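Local coordinates for protein putative glycosyl hydrolase (Bacteroides thetaiotaomicron VPI-5482, PDB 3K11) that is a putative glycosyl hydrolase of family 88, probably cleaving glycosidic linkages, although its substrate has not been established, at residues 104-107 against 108-112. Residues are numbered along the deposited sequence; the frame is centred on the assembly and turned at random.
Sequences TDYV and QNRFR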
ATOM      1  N   THR A 104     -14.967 -39.009   8.848  1.00 26.55           N
ATOM      2  CA  THR A 104     -13.925 -40.027   8.735  1.00 26.97           C
ATOM      3  C   THR A 104     -14.417 -41.244   7.941  1.00 26.92           C
ATOM      4  O   THR A 104     -13.608 -41.895   7.262  1.00 27.62           O
ATOM      5  CB  THR A 104     -13.315 -40.429  10.063  1.00 30.00           C
ATOM      6  OG1 THR A 104     -14.325 -40.449  11.060  1.00 27.85           O
ATOM      7  CG2 THR A 104     -12.175 -39.454  10.461  1.00 28.44           C
ATOM      8  N   ASP A 105     -15.716 -41.537   7.972  1.00 27.58           N
ATOM      9  CA  ASP A 105     -16.254 -42.627   7.133  1.00 27.03           C
ATOM     10  C   ASP A 105     -15.940 -42.361   5.662  1.00 28.09           C
ATOM     11  O   ASP A 105     -15.622 -43.281   4.895  1.00 26.58           O
ATOM     12  CB  ASP A 105     -17.763 -42.735   7.241  1.00 25.06           C
ATOM     13  CG  ASP A 105     -18.241 -43.314   8.583  1.00 29.16           C
ATOM     14  OD1 ASP A 105     -17.401 -43.787   9.383  1.00 26.85           O
ATOM     15  OD2 ASP A 105     -19.472 -43.250   8.817  1.00 31.44           O
ATOM     16  N   TYR A 106     -16.056 -41.103   5.260  1.00 27.54           N
ATOM     17  CA  TYR A 106     -15.728 -40.709   3.897  1.00 24.53           C
ATOM     18  C   TYR A 106     -14.288 -41.018   3.546  1.00 25.78           C
ATOM     19  O   TYR A 106     -13.994 -41.525   2.476  1.00 27.69           O
ATOM     20  CB  TYR A 106     -15.984 -39.197   3.736  1.00 26.92           C
ATOM     21  CG  TYR A 106     -15.587 -38.623   2.407  1.00 25.71           C
ATOM     22  CD1 TYR A 106     -14.297 -38.129   2.200  1.00 25.66           C
ATOM     23  CD2 TYR A 106     -16.496 -38.523   1.361  1.00 25.91           C
ATOM     24  CE1 TYR A 106     -13.923 -37.582   0.993  1.00 27.21           C
ATOM     25  CE2 TYR A 106     -16.118 -37.965   0.124  1.00 27.06           C
ATOM     26  CZ  TYR A 106     -14.817 -37.508  -0.035  1.00 30.59           C
ATOM     27  OH  TYR A 106     -14.394 -36.968  -1.210  1.00 30.70           O
ATOM     28  N   VAL A 107     -13.370 -40.650   4.435  1.00 25.71           N
ATOM     29  CA  VAL A 107     -11.954 -40.834   4.185  1.00 26.11           C
ATOM     30  C   VAL A 107     -11.637 -42.315   4.193  1.00 24.51           C
ATOM     31  O   VAL A 107     -10.916 -42.819   3.339  1.00 25.71           O
ATOM     32  CB  VAL A 107     -11.086 -40.072   5.206  1.00 25.65           C
ATOM     33  CG1 VAL A 107      -9.621 -40.187   4.820  1.00 25.43           C
ATOM     34  CG2 VAL A 107     -11.496 -38.534   5.250  1.00 22.46           C
ATOM     35  N   GLN A 108     -12.165 -43.020   5.188  1.00 25.02           N
ATOM     36  CA  GLN A 108     -12.029 -44.482   5.225  1.00 23.50           C
ATOM     37  C   GLN A 108     -12.448 -45.109   3.893  1.00 25.29           C
ATOM     38  O   GLN A 108     -11.727 -45.914   3.305  1.00 24.54           O
ATOM     39  CB  GLN A 108     -12.887 -45.053   6.359  1.00 26.10           C
ATOM     40  CG  GLN A 108     -12.353 -44.810   7.776  1.00 26.22           C
ATOM     41  CD  GLN A 108     -11.273 -45.794   8.179  1.00 30.17           C
ATOM     42  OE1 GLN A 108     -11.003 -46.744   7.449  1.00 26.42           O
ATOM     43  NE2 GLN A 108     -10.673 -45.590   9.346  1.00 25.64           N
ATOM     44  N   ASN A 109     -13.623 -44.725   3.419  1.00 25.04           N
ATOM     45  CA  ASN A 109     -14.171 -45.305   2.224  1.00 23.64           C
ATOM     46  C   ASN A 109     -13.297 -45.053   1.005  1.00 24.78           C
ATOM     47  O   ASN A 109     -12.997 -45.982   0.260  1.00 25.83           O
ATOM     48  CB  ASN A 109     -15.571 -44.780   2.002  1.00 25.69           C
ATOM     49  CG  ASN A 109     -16.165 -45.253   0.718  1.00 34.20           C
ATOM     50  OD1 ASN A 109     -16.109 -44.557  -0.293  1.00 37.50           O
ATOM     51  ND2 ASN A 109     -16.732 -46.460   0.732  1.00 39.23           N
ATOM     52  N   ARG A 110     -12.880 -43.804   0.818  1.00 24.66           N
ATOM     53  CA  ARG A 110     -12.040 -43.468  -0.345  1.00 24.35           C
ATOM     54  C   ARG A 110     -10.666 -44.125  -0.288  1.00 25.60           C
ATOM     55  O   ARG A 110     -10.177 -44.639  -1.296  1.00 24.19           O
ATOM     56  CB  ARG A 110     -11.911 -41.952  -0.522  1.00 26.91           C
ATOM     57  CG  ARG A 110     -13.240 -41.203  -0.733  1.00 27.59           C
ATOM     58  CD  ARG A 110     -14.119 -41.865  -1.728  1.00 30.09           C
ATOM     59  NE  ARG A 110     -15.270 -41.025  -2.111  1.00 33.48           N
ATOM     60  CZ  ARG A 110     -16.402 -40.915  -1.424  1.00 34.12           C
ATOM     61  NH1 ARG A 110     -16.551 -41.495  -0.234  1.00 31.52           N
ATOM     62  NH2 ARG A 110     -17.394 -40.197  -1.915  1.00 28.51           N
ATOM     63  N   PHE A 111     -10.043 -44.106   0.886  1.00 25.60           N
ATOM     64  CA  PHE A 111      -8.740 -44.759   1.038  1.00 25.48           C
ATOM     65  C   PHE A 111      -8.796 -46.261   0.869  1.00 24.44           C
ATOM     66  O   PHE A 111      -7.920 -46.852   0.249  1.00 25.05           O
ATOM     67  CB  PHE A 111      -8.096 -44.422   2.406  1.00 24.48           C
ATOM     68  CG  PHE A 111      -7.578 -43.009   2.541  1.00 25.39           C
ATOM     69  CD1 PHE A 111      -7.458 -42.161   1.451  1.00 22.92           C
ATOM     70  CD2 PHE A 111      -7.106 -42.581   3.775  1.00 28.82           C
ATOM     71  CE1 PHE A 111      -6.930 -40.928   1.596  1.00 25.50           C
ATOM     72  CE2 PHE A 111      -6.562 -41.301   3.905  1.00 21.48           C
ATOM     73  CZ  PHE A 111      -6.520 -40.492   2.838  1.00 21.13           C
ATOM     74  N   ARG A 112      -9.827 -46.899   1.405  1.00 24.79           N
ATOM     75  CA  ARG A 112      -9.946 -48.347   1.252  1.00 23.72           C
ATOM     76  C   ARG A 112     -10.189 -48.719  -0.223  1.00 25.74           C
ATOM     77  O   ARG A 112      -9.696 -49.730  -0.686  1.00 23.75           O
ATOM     78  CB  ARG A 112     -11.050 -48.904   2.151  1.00 25.01           C
ATOM     79  CG  ARG A 112     -10.642 -48.865   3.602  1.00 25.58           C
ATOM     80  CD  ARG A 112     -11.760 -49.217   4.541  1.00 22.05           C
ATOM     81  NE  ARG A 112     -11.290 -49.007   5.901  1.00 23.81           N
ATOM     82  CZ  ARG A 112     -10.609 -49.897   6.617  1.00 28.08           C
ATOM     83  NH1 ARG A 112     -10.349 -51.098   6.145  1.00 23.98           N
ATOM     84  NH2 ARG A 112     -10.192 -49.586   7.825  1.00 26.63           N
TER
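One face of the Tyr106 ring receives the Arg110 side chain, whose CG makes a CH-pi contact 4.2 Å from the ring centroid. The guanidinium tilts 39° from the ring plane and takes Tyr106 CE2 over one of its own faces, with Arg110 CZ 3.3 Å from that carbon. A bend at chi2 (-46°) folds the arginine back to this tyrosine one turn earlier. On the Phe111 ring, one face carries Val107 CG1, 3.7 Å from the centroid and shifted toward CE2. At the edge of the Arg112 guanidinium, in its plane, Gln108 OE1 accepts from NE (2.8 Å) and NH2; Asp161 completes the group, bridging Arg112 NH2 and Gln108 NE2. Helices 82-98 and 148-160 pack against the Val107 side of helix 101-128, consistent with the (alpha/alpha)6 barrel of six-hairpin glycosidases. Arg110 also donates to Thr47 O, while Tyr106 OH bonds Thr47 and Trp84. Were Arg110 replaced by an alanine, Tyr106 would probably lose its cover on this face, and Asp44 its positive mate. The i to i+4 spacing thus places an arginine methylene over one ring and a valine methyl over another, while the arginine charge is met by a salt bridge to Asp44 near the end of helix 29-45.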